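Polyhedrin (Simulium ubiquitum cypovirus, PDB 5A9A) assembles into polyhedra, the microcrystalline occlusion bodies that probably embed and protect cypovirus particles outside the insect host, and binds UTP. Local coordinates at residues V119-E124 / R158-P163; D127-N130 / R136-A139; Q149-S154 / C224-A229; I215-M218 / N222-Y225. All coordinates share one frame; numbering follows the deposited sequence.

Contact 1 of 4, residues V119-E124 / R158-P163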
loop_
_atom_site.group_PDB
_atom_site.type_symbol
_atom_site.label_atom_id
_atom_site.label_comp_id
_atom_site.label_asym_id
_atom_site.label_seq_id
_atom_site.Cartn_x
_atom_site.Cartn_y
_atom_site.Cartn_z
ATOM N N VAL A 119 0.431 -1.614 -20.790
ATOM C CA VAL A 119 0.835 -0.457 -20.004
ATOM C C VAL A 119 -0.256 0.613 -20.019
ATOM O O VAL A 119 -0.863 0.889 -21.057
ATOM C CB VAL A 119 2.154 0.148 -20.537
ATOM C CG1 VAL A 119 2.375 1.550 -19.979
ATOM C CG2 VAL A 119 3.326 -0.759 -20.197
ATOM N N ARG A 120 -0.506 1.201 -18.854
ATOM C CA ARG A 120 -1.432 2.319 -18.739
ATOM C C ARG A 120 -0.794 3.412 -17.894
ATOM O O ARG A 120 -0.344 3.155 -16.779
ATOM C CB ARG A 120 -2.742 1.884 -18.078
ATOM C CG ARG A 120 -3.481 0.750 -18.779
ATOM C CD ARG A 120 -4.054 1.170 -20.122
ATOM N NE ARG A 120 -4.894 0.120 -20.696
ATOM C CZ ARG A 120 -4.464 -0.813 -21.543
ATOM N NH1 ARG A 120 -3.197 -0.832 -21.938
ATOM N NH2 ARG A 120 -5.307 -1.728 -22.003
ATOM N N VAL A 121 -0.746 4.623 -18.435
ATOM C CA VAL A 121 -0.330 5.796 -17.675
ATOM C C VAL A 121 -1.376 6.875 -17.887
ATOM O O VAL A 121 -1.599 7.325 -19.011
ATOM C CB VAL A 121 1.045 6.322 -18.116
ATOM C CG1 VAL A 121 1.388 7.602 -17.362
ATOM C CG2 VAL A 121 2.121 5.266 -17.897
ATOM N N GLU A 122 -2.025 7.290 -16.807
ATOM C CA GLU A 122 -3.155 8.196 -16.929
ATOM C C GLU A 122 -3.009 9.420 -16.038
ATOM O O GLU A 122 -2.763 9.309 -14.837
ATOM C CB GLU A 122 -4.452 7.455 -16.601
ATOM C CG GLU A 122 -5.710 8.218 -16.984
ATOM C CD GLU A 122 -6.928 7.315 -17.094
ATOM O OE1 GLU A 122 -7.386 6.802 -16.050
ATOM O OE2 GLU A 122 -7.424 7.118 -18.225
ATOM N N VAL A 123 -3.151 10.591 -16.646
ATOM C CA VAL A 123 -3.183 11.839 -15.901
ATOM C C VAL A 123 -4.616 12.071 -15.450
ATOM O O VAL A 123 -5.495 12.367 -16.259
ATOM C CB VAL A 123 -2.700 13.019 -16.759
ATOM C CG1 VAL A 123 -2.683 14.299 -15.941
ATOM C CG2 VAL A 123 -1.318 12.725 -17.323
ATOM N N GLU A 124 -4.845 11.922 -14.150
ATOM C CA GLU A 124 -6.189 11.981 -13.594
ATOM C C GLU A 124 -6.485 13.389 -13.108
ATOM O O GLU A 124 -5.591 14.234 -13.072
ATOM C CB GLU A 124 -6.311 10.994 -12.432
ATOM C CG GLU A 124 -5.745 9.611 -12.733
ATOM C CD GLU A 124 -6.580 8.842 -13.742
ATOM O OE1 GLU A 124 -7.552 9.414 -14.281
ATOM O OE2 GLU A 124 -6.260 7.661 -13.997
ATOM N N ARG A 158 11.502 2.322 -22.353
ATOM C CA ARG A 158 10.793 3.386 -23.055
ATOM C C ARG A 158 10.606 4.572 -22.117
ATOM O O ARG A 158 10.639 4.410 -20.898
ATOM C CB ARG A 158 9.445 2.883 -23.575
ATOM C CG ARG A 158 9.563 1.638 -24.437
ATOM C CD ARG A 158 8.303 1.376 -25.245
ATOM N NE ARG A 158 8.437 0.177 -26.069
ATOM C CZ ARG A 158 7.464 -0.338 -26.816
ATOM N NH1 ARG A 158 6.268 0.237 -26.851
ATOM N NH2 ARG A 158 7.691 -1.433 -27.528
ATOM N N PHE A 159 10.399 5.752 -22.694
ATOM C CA PHE A 159 10.456 7.005 -21.949
ATOM C C PHE A 159 9.292 7.905 -22.363
ATOM O O PHE A 159 9.049 8.105 -23.555
ATOM C CB PHE A 159 11.797 7.686 -22.239
ATOM C CG PHE A 159 12.113 8.845 -21.338
ATOM C CD1 PHE A 159 12.620 8.637 -20.067
ATOM C CD2 PHE A 159 11.931 10.143 -21.775
ATOM C CE1 PHE A 159 12.927 9.708 -19.243
ATOM C CE2 PHE A 159 12.235 11.215 -20.959
ATOM C CZ PHE A 159 12.733 10.998 -19.691
ATOM N N LEU A 160 8.569 8.439 -21.381
ATOM C CA LEU A 160 7.388 9.256 -21.661
ATOM C C LEU A 160 7.489 10.637 -21.019
ATOM O O LEU A 160 7.857 10.762 -19.850
ATOM C CB LEU A 160 6.125 8.553 -21.160
ATOM C CG LEU A 160 4.799 9.274 -21.405
ATOM C CD1 LEU A 160 4.440 9.262 -22.885
ATOM C CD2 LEU A 160 3.691 8.635 -20.587
ATOM N N TYR A 161 7.153 11.668 -21.789
ATOM C CA TYR A 161 7.088 13.032 -21.272
ATOM C C TYR A 161 5.637 13.490 -21.167
ATOM O O TYR A 161 4.858 13.339 -22.109
ATOM C CB TYR A 161 7.871 13.991 -22.173
ATOM C CG TYR A 161 7.822 15.433 -21.715
ATOM C CD1 TYR A 161 6.811 16.283 -22.143
ATOM C CD2 TYR A 161 8.778 15.939 -20.845
ATOM C CE1 TYR A 161 6.761 17.601 -21.728
ATOM C CE2 TYR A 161 8.735 17.253 -20.422
ATOM C CZ TYR A 161 7.725 18.078 -20.864
ATOM O OH TYR A 161 7.677 19.387 -20.442
ATOM N N ILE A 162 5.278 14.049 -20.017
ATOM C CA ILE A 162 3.926 14.547 -19.802
ATOM C C ILE A 162 3.966 15.990 -19.321
ATOM O O ILE A 162 4.417 16.261 -18.212
ATOM C CB ILE A 162 3.175 13.709 -18.747
ATOM C CG1 ILE A 162 3.147 12.236 -19.156
ATOM C CG2 ILE A 162 1.763 14.240 -18.557
ATOM C CD1 ILE A 162 2.440 11.342 -18.158
ATOM N N PRO A 163 3.494 16.926 -20.152
ATOM C CA PRO A 163 3.413 18.303 -19.663
ATOM C C PRO A 163 2.232 18.481 -18.721
ATOM O O PRO A 163 1.152 17.950 -18.984
ATOM C CB PRO A 163 3.198 19.113 -20.941
ATOM C CG PRO A 163 2.492 18.179 -21.855
ATOM C CD PRO A 163 3.024 16.803 -21.543
#

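Contact 2 of 4, residues D127-N130 / R136-A139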
loop_
_atom_site.group_PDB
_atom_site.type_symbol
_atom_site.label_atom_id
_atom_site.label_comp_id
_atom_site.label_asym_id
_atom_site.label_seq_id
_atom_site.Cartn_x
_atom_site.Cartn_y
_atom_site.Cartn_z
ATOM N N ASP A 127 -9.343 14.462 -8.084
ATOM C CA ASP A 127 -9.832 13.360 -7.260
ATOM C C ASP A 127 -9.262 12.026 -7.742
ATOM O O ASP A 127 -9.707 10.958 -7.317
ATOM C CB ASP A 127 -11.361 13.310 -7.279
ATOM C CG ASP A 127 -11.994 14.471 -6.534
ATOM O OD1 ASP A 127 -11.346 15.022 -5.618
ATOM O OD2 ASP A 127 -13.143 14.829 -6.863
ATOM N N CYS A 128 -8.278 12.102 -8.631
ATOM C CA CYS A 128 -7.661 10.920 -9.225
ATOM C C CYS A 128 -8.693 10.032 -9.920
ATOM O O CYS A 128 -8.688 8.811 -9.753
ATOM C CB CYS A 128 -6.890 10.124 -8.168
ATOM S SG CYS A 128 -5.466 9.216 -8.840
ATOM N N LEU A 129 -9.574 10.659 -10.697
ATOM C CA LEU A 129 -10.537 9.946 -11.528
ATOM C C LEU A 129 -10.341 10.381 -12.980
ATOM O O LEU A 129 -9.823 11.469 -13.235
ATOM C CB LEU A 129 -11.968 10.257 -11.080
ATOM C CG LEU A 129 -12.366 9.833 -9.663
ATOM C CD1 LEU A 129 -13.635 10.549 -9.225
ATOM C CD2 LEU A 129 -12.545 8.323 -9.565
ATOM N N ASN A 130 -10.748 9.541 -13.929
ATOM C CA ASN A 130 -10.582 9.868 -15.342
ATOM C C ASN A 130 -11.850 10.423 -15.992
ATOM O O ASN A 130 -11.903 10.612 -17.209
ATOM C CB ASN A 130 -10.066 8.660 -16.134
ATOM C CG ASN A 130 -10.886 7.409 -15.898
ATOM O OD1 ASN A 130 -12.103 7.466 -15.732
ATOM N ND2 ASN A 130 -10.215 6.265 -15.880
ATOM N N ARG A 136 -19.248 7.973 -14.239
ATOM C CA ARG A 136 -18.837 7.652 -15.606
ATOM C C ARG A 136 -17.356 7.290 -15.671
ATOM O O ARG A 136 -16.809 7.065 -16.753
ATOM C CB ARG A 136 -19.091 8.823 -16.555
ATOM C CG ARG A 136 -20.543 9.224 -16.717
ATOM C CD ARG A 136 -20.702 10.120 -17.935
ATOM N NE ARG A 136 -21.950 10.876 -17.925
ATOM C CZ ARG A 136 -22.060 12.136 -17.513
ATOM N NH1 ARG A 136 -20.996 12.792 -17.070
ATOM N NH2 ARG A 136 -23.236 12.745 -17.544
ATOM N N ALA A 137 -16.702 7.249 -14.517
ATOM C CA ALA A 137 -15.279 6.938 -14.469
ATOM C C ALA A 137 -15.064 5.429 -14.533
ATOM O O ALA A 137 -15.929 4.649 -14.139
ATOM C CB ALA A 137 -14.655 7.511 -13.212
ATOM N N ARG A 138 -13.906 5.029 -15.047
ATOM C CA ARG A 138 -13.551 3.618 -15.142
ATOM C C ARG A 138 -12.110 3.417 -14.682
ATOM O O ARG A 138 -11.422 4.376 -14.324
ATOM C CB ARG A 138 -13.711 3.111 -16.581
ATOM C CG ARG A 138 -15.146 2.795 -16.995
ATOM C CD ARG A 138 -15.908 4.030 -17.452
ATOM N NE ARG A 138 -17.255 3.694 -17.912
ATOM C CZ ARG A 138 -18.319 3.597 -17.122
ATOM N NH1 ARG A 138 -18.209 3.815 -15.815
ATOM N NH2 ARG A 138 -19.502 3.287 -17.638
ATOM N N ALA A 139 -11.657 2.168 -14.685
ATOM C CA ALA A 139 -10.268 1.869 -14.362
ATOM C C ALA A 139 -9.357 2.756 -15.199
ATOM O O ALA A 139 -8.450 3.406 -14.675
ATOM C CB ALA A 139 -9.966 0.401 -14.627
HETATM O O HOH W 1 -11.194 6.842 -12.860
#

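Contact 3 of 4, residues Q149-S154 / C224-A229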
loop_
_atom_site.group_PDB
_atom_site.type_symbol
_atom_site.label_atom_id
_atom_site.label_comp_id
_atom_site.label_asym_id
_atom_site.label_seq_id
_atom_site.Cartn_x
_atom_site.Cartn_y
_atom_site.Cartn_z
ATOM N N GLN A 149 2.997 4.845 -26.899
ATOM C CA GLN A 149 3.099 6.296 -26.863
ATOM C C GLN A 149 4.355 6.720 -26.110
ATOM O O GLN A 149 4.731 7.891 -26.119
ATOM C CB GLN A 149 1.862 6.892 -26.199
ATOM C CG GLN A 149 1.384 8.177 -26.841
ATOM C CD GLN A 149 0.104 8.693 -26.226
ATOM O OE1 GLN A 149 -0.788 7.920 -25.884
ATOM N NE2 GLN A 149 0.008 10.007 -26.078
ATOM N N MET A 150 4.995 5.758 -25.454
ATOM C CA MET A 150 6.259 6.005 -24.782
ATOM C C MET A 150 7.382 5.861 -25.797
ATOM O O MET A 150 7.423 4.894 -26.557
ATOM C CB MET A 150 6.457 5.019 -23.632
ATOM C CG MET A 150 5.280 4.958 -22.669
ATOM S SD MET A 150 5.631 3.995 -21.185
ATOM C CE MET A 150 6.978 4.942 -20.472
ATOM N N MET A 151 8.287 6.832 -25.811
ATOM C CA MET A 151 9.368 6.847 -26.787
ATOM C C MET A 151 10.341 5.701 -26.531
ATOM O O MET A 151 10.884 5.557 -25.434
ATOM C CB MET A 151 10.083 8.197 -26.751
ATOM C CG MET A 151 9.151 9.370 -27.038
ATOM S SD MET A 151 9.912 10.986 -26.825
ATOM C CE MET A 151 9.859 11.153 -25.041
ATOM N N LYS A 152 10.553 4.884 -27.555
ATOM C CA LYS A 152 11.360 3.679 -27.430
ATOM C C LYS A 152 12.848 4.011 -27.431
ATOM O O LYS A 152 13.354 4.627 -28.365
ATOM C CB LYS A 152 11.033 2.714 -28.574
ATOM C CG LYS A 152 11.625 1.320 -28.418
ATOM C CD LYS A 152 11.062 0.353 -29.454
ATOM C CE LYS A 152 11.781 -0.990 -29.403
ATOM N NZ LYS A 152 11.143 -2.018 -30.272
ATOM N N CYS A 153 13.540 3.597 -26.373
ATOM C CA CYS A 153 14.977 3.811 -26.261
ATOM C C CYS A 153 15.720 2.538 -26.627
ATOM O O CYS A 153 16.836 2.589 -27.140
ATOM C CB CYS A 153 15.348 4.234 -24.838
ATOM S SG CYS A 153 14.728 5.861 -24.365
ATOM N N SER A 154 15.091 1.399 -26.357
ATOM C CA SER A 154 15.666 0.102 -26.679
ATOM C C SER A 154 14.615 -0.974 -26.460
ATOM O O SER A 154 13.454 -0.677 -26.184
ATOM C CB SER A 154 16.874 -0.189 -25.791
ATOM O OG SER A 154 16.467 -0.467 -24.460
ATOM N N CYS A 224 16.485 4.112 -18.794
ATOM C CA CYS A 224 16.542 4.885 -20.028
ATOM C C CYS A 224 16.154 6.335 -19.770
ATOM O O CYS A 224 15.313 6.630 -18.921
ATOM C CB CYS A 224 15.671 4.270 -21.129
ATOM S SG CYS A 224 13.890 4.448 -20.913
ATOM N N TYR A 225 16.792 7.241 -20.499
ATOM C CA TYR A 225 16.540 8.661 -20.328
ATOM C C TYR A 225 16.756 9.412 -21.628
ATOM O O TYR A 225 17.739 9.188 -22.327
ATOM C CB TYR A 225 17.455 9.246 -19.252
ATOM C CG TYR A 225 17.186 10.710 -18.990
ATOM C CD1 TYR A 225 16.077 11.107 -18.252
ATOM C CD2 TYR A 225 18.033 11.693 -19.484
ATOM C CE1 TYR A 225 15.817 12.443 -18.017
ATOM C CE2 TYR A 225 17.783 13.033 -19.250
ATOM C CZ TYR A 225 16.676 13.402 -18.516
ATOM O OH TYR A 225 16.424 14.733 -18.279
ATOM N N ILE A 226 15.823 10.304 -21.939
ATOM C CA ILE A 226 15.951 11.206 -23.071
ATOM C C ILE A 226 15.995 12.617 -22.506
ATOM O O ILE A 226 15.082 13.030 -21.791
ATOM C CB ILE A 226 14.761 11.059 -24.036
ATOM C CG1 ILE A 226 14.483 9.576 -24.306
ATOM C CG2 ILE A 226 15.032 11.811 -25.330
ATOM C CD1 ILE A 226 13.434 9.327 -25.368
ATOM N N ASP A 227 17.059 13.356 -22.803
ATOM C CA ASP A 227 17.260 14.652 -22.167
ATOM C C ASP A 227 16.408 15.740 -22.806
ATOM O O ASP A 227 15.672 15.489 -23.760
ATOM C CB ASP A 227 18.743 15.046 -22.173
ATOM C CG ASP A 227 19.309 15.209 -23.572
ATOM O OD1 ASP A 227 18.600 15.733 -24.458
ATOM O OD2 ASP A 227 20.482 14.830 -23.775
ATOM N N SER A 228 16.515 16.950 -22.269
ATOM C CA SER A 228 15.668 18.063 -22.687
ATOM C C SER A 228 15.869 18.446 -24.153
ATOM O O SER A 228 15.046 19.157 -24.730
ATOM C CB SER A 228 15.925 19.279 -21.794
ATOM O OG SER A 228 17.303 19.618 -21.774
ATOM N N ALA A 229 16.963 17.981 -24.746
ATOM C CA ALA A 229 17.235 18.243 -26.157
ATOM C C ALA A 229 16.796 17.060 -27.018
ATOM O O ALA A 229 17.127 16.983 -28.202
ATOM C CB ALA A 229 18.710 18.533 -26.363
#

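Contact 4 of 4, residues I215-M218 / N222-Y225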
loop_
_atom_site.group_PDB
_atom_site.type_symbol
_atom_site.label_atom_id
_atom_site.label_comp_id
_atom_site.label_asym_id
_atom_site.label_seq_id
_atom_site.Cartn_x
_atom_site.Cartn_y
_atom_site.Cartn_z
ATOM N N ILE A 215 20.918 12.987 -15.483
ATOM C CA ILE A 215 21.484 12.115 -16.508
ATOM C C ILE A 215 22.464 11.144 -15.863
ATOM O O ILE A 215 22.482 9.955 -16.183
ATOM C CB ILE A 215 22.217 12.914 -17.603
ATOM C CG1 ILE A 215 21.230 13.777 -18.392
ATOM C CG2 ILE A 215 22.933 11.974 -18.554
ATOM C CD1 ILE A 215 21.898 14.736 -19.362
ATOM N N ASP A 216 23.275 11.663 -14.949
ATOM C CA ASP A 216 24.243 10.846 -14.223
ATOM C C ASP A 216 23.549 9.708 -13.467
ATOM O O ASP A 216 24.000 8.560 -13.501
ATOM C CB ASP A 216 25.043 11.725 -13.256
ATOM C CG ASP A 216 26.222 11.000 -12.638
ATOM O OD1 ASP A 216 26.028 10.300 -11.622
ATOM O OD2 ASP A 216 27.348 11.140 -13.160
ATOM N N TYR A 217 22.451 10.030 -12.788
ATOM C CA TYR A 217 21.685 9.032 -12.038
ATOM C C TYR A 217 21.129 7.950 -12.960
ATOM O O TYR A 217 21.260 6.757 -12.691
ATOM C CB TYR A 217 20.534 9.706 -11.287
ATOM C CG TYR A 217 19.673 8.757 -10.471
ATOM C CD1 TYR A 217 19.994 8.456 -9.153
ATOM C CD2 TYR A 217 18.529 8.183 -11.014
ATOM C CE1 TYR A 217 19.208 7.599 -8.402
ATOM C CE2 TYR A 217 17.739 7.323 -10.272
ATOM C CZ TYR A 217 18.081 7.036 -8.967
ATOM O OH TYR A 217 17.298 6.184 -8.221
ATOM N N MET A 218 20.502 8.375 -14.050
ATOM C CA MET A 218 19.871 7.438 -14.971
ATOM C C MET A 218 20.914 6.507 -15.595
ATOM O O MET A 218 20.671 5.315 -15.780
ATOM C CB MET A 218 19.095 8.196 -16.049
ATOM C CG MET A 218 17.987 9.083 -15.485
ATOM S SD MET A 218 16.761 8.167 -14.522
ATOM C CE MET A 218 15.870 7.320 -15.831
ATOM N N ASN A 222 21.225 2.689 -14.928
ATOM C CA ASN A 222 20.880 2.090 -16.214
ATOM C C ASN A 222 19.374 2.059 -16.455
ATOM O O ASN A 222 18.796 1.023 -16.789
ATOM C CB ASN A 222 21.486 0.689 -16.337
ATOM C CG ASN A 222 22.987 0.731 -16.559
ATOM O OD1 ASN A 222 23.452 1.021 -17.661
ATOM N ND2 ASN A 222 23.750 0.457 -15.510
ATOM N N LEU A 223 18.752 3.219 -16.274
ATOM C CA LEU A 223 17.355 3.430 -16.619
ATOM C C LEU A 223 17.348 4.367 -17.816
ATOM O O LEU A 223 18.133 5.313 -17.858
ATOM C CB LEU A 223 16.620 4.067 -15.441
ATOM C CG LEU A 223 16.719 3.282 -14.132
ATOM C CD1 LEU A 223 16.183 4.087 -12.959
ATOM C CD2 LEU A 223 15.980 1.957 -14.262
ATOM N N CYS A 224 16.485 4.112 -18.794
ATOM C CA CYS A 224 16.542 4.885 -20.028
ATOM C C CYS A 224 16.154 6.335 -19.770
ATOM O O CYS A 224 15.313 6.630 -18.921
ATOM C CB CYS A 224 15.671 4.270 -21.129
ATOM S SG CYS A 224 13.890 4.448 -20.913
ATOM N N TYR A 225 16.792 7.241 -20.499
ATOM C CA TYR A 225 16.540 8.661 -20.328
ATOM C C TYR A 225 16.756 9.412 -21.628
ATOM O O TYR A 225 17.739 9.188 -22.327
ATOM C CB TYR A 225 17.455 9.246 -19.252
ATOM C CG TYR A 225 17.186 10.710 -18.990
ATOM C CD1 TYR A 225 16.077 11.107 -18.252
ATOM C CD2 TYR A 225 18.033 11.693 -19.484
ATOM C CE1 TYR A 225 15.817 12.443 -18.017
ATOM C CE2 TYR A 225 17.783 13.033 -19.250
ATOM C CZ TYR A 225 16.676 13.402 -18.516
ATOM O OH TYR A 225 16.424 14.733 -18.279
#

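Contact 1 of 4, residues V119-E124 / R158-P163
No ring, amide or carboxylate enters the contact of Val121 and Val123 with Leu160 and Ile162, so there are no faces or edges to share between the two segments; branched methyl groups meet one another instead. Beyond the two segments, the Tyr145 side chain touches Val121, Leu160 and Ile162 and helps enclose this apolar layer. Strand 120-124 belongs to an antiparallel sheet of four strands and strand 157-163 to one of six. Their segments run almost parallel, 9° apart, with axes 9.9 Å from each other and no hydrogen bond between them, which is the face-to-face sheet packing of a β-sandwich. Val123 CG2 lies 3.6 Å from Ile162 CG2, these two side chains sliding past each other in opposite directions. The other branch of Ile162 is fully extended (chi2 179°), which carries CD1 to 4.0 Å from Val121 CG1 and to 4.1 Å from Val123 CG2, bridging both valines. Leu160 adds CD2, 4.1 Å from Val121 CG1. Between the two valines, Glu122 points to the other side of its strand, where OE2 accepts a hydrogen bond from Gly141 N.

Contact 2 of 4, residues D127-N130 / R136-A139
Asn130 turns the flat end of its side chain toward the backbone of Arg138 and grips it at two points, tying together two parts of the irregular loop that joins strand 120-124 to strand 145-146. The first torsion puts CG in the crowded position between the backbone N and the carbonyl carbon (chi1 51°), and the amide thereby reaches across to the other segment. Its two ends are used differently. OD1 receives Arg138 N at 3.1 Å on a lone pair in the carbonyl plane, a nearly straight bond. ND2 gives a shorter but more bent bond to Arg138 O, 2.7 Å away, approaching from above that carbonyl's plane. ND2 also donates to Glu122 OE1, so the amide links this loop to the sheet. A water bridges the two segments, accepting from Asn130 N and donating to Arg138 O, both at 2.9 Å. Ala137 CB lies 3.6 Å from Asn130 OD1; the apolar contact is slight, Leu129 CD2 standing 4.3 Å from Ala137 CB. The loop also faces the second subunit, where Asp127 OD2 forms salt bridges with Lys221 and Arg35 of that chain and Arg138 NH2 bonds to its Gly26 O. The guanidinium of Arg138 folds back on its own segment, NH1 donating a hydrogen bond to Ala137 O at 3.0 Å with that oxygen lying in the guanidinium plane.

Contact 3 of 4, residues Q149-S154 / C224-A229
The two backbones come closest where Cys153 and Cys224 place their CA atoms 6.5 Å apart, and no hydrogen bond passes between the segments. Side chains alone thus join strand 151-152, an outermost strand of the six-stranded antiparallel sheet, to strand 225-226, which forms a small β-hairpin with strand 232-234. Cys153 sits in the middle of the contact. Its CB lies 3.7 Å from Cys224 CB, while its SG, anti to the carbonyl carbon (chi1 -67°), rests against Ile226 CG1, again at 3.7 Å. Cys153 SG and Cys224 SG are 3.8 Å apart, far too distant for a disulfide, so the cysteines pack as small apolar groups. Ile226 has its longer branch directed at the other segment: CG1 is beside the cysteine, and the extended chain ends in CD1, which comes to 3.8 Å from Met151 CB. Met151 bends at its last torsion, with CE 4.0 Å from Ile226 CD1; the two side chains meet at a slant. Phe159 of the neighbouring strand touches both of these side chains and continues the apolar patch into the sheet. The backbone of Cys224 is held from outside: its O accepts from Ser109 OG, and its N donates to Asn111 OD1. Beyond Ile226 the hairpin begins to turn, and Asp227 OD1 accepts from Ala229 N at 2.8 Å, forming an Asx turn.

Contact 4 of 4, residues I215-M218 / N222-Y225
This is a helix C-terminal contact: Met218, in the last turns of helix 211-221, is met by Leu223 and Tyr225 of the chain that leaves the helix and doubles back against it toward strand 225-226. Backbone and side chains work together. Leu223 N donates to Met218 O at 2.9 Å. Asn222 is the first residue off the helix and has positive phi (54°), which reverses the chain. A bond five residues back, and apolar contact between the same two residues, fit a Schellman motif, with Met218 and Leu223 as its hydrophobic pair. The methionine is bent at its second and third torsions, and the resulting hook brings CE to 3.4 Å from Leu223 CB, tighter than usual van der Waals contact, and to 3.2 Å from Cys224 O. Its SD lies in the plane of the Tyr217 ring, at the edge. Nearer the backbone, Met218 CB is 3.7 Å from Tyr225 CB, and the two side chains cross at about a right angle. Tyr225 directs its ring toward the start of the helix, CG anti to the backbone N (chi1 -177°), and crosses Ile215 at about a right angle with CE2 3.6 Å from Ile215 CG1. Its hydroxyl ends at Glu211 OE2, a hydrogen bond one turn further up the helix. On the outer side Asn222 O accepts from Trp134 NE1 of the third subunit, whose Trp134 also packs on Leu223.

Along the chain, contact 2 nests inside the loop closed by contact 1, contact 3 crosses contact 1, and contact 4 follows, overlapping contact 3 at Cys224 and Tyr225. Contact 1 joins the two main sheets, its centre about 9 Å from that of the chain. The centres of contacts 1 and 3, on neighbouring strands of the larger sheet, lie about 12 Å apart, and those of contacts 3 and 4 about 10 Å. Contact 2 touches contact 1, their centres about 16 Å apart, but lies about 32 Å from contact 4, centre to centre, on the opposite side of the chain's centre. Contacts 2 and 4 each touch a different subunit, so loop and helix end both take part in packing between subunits.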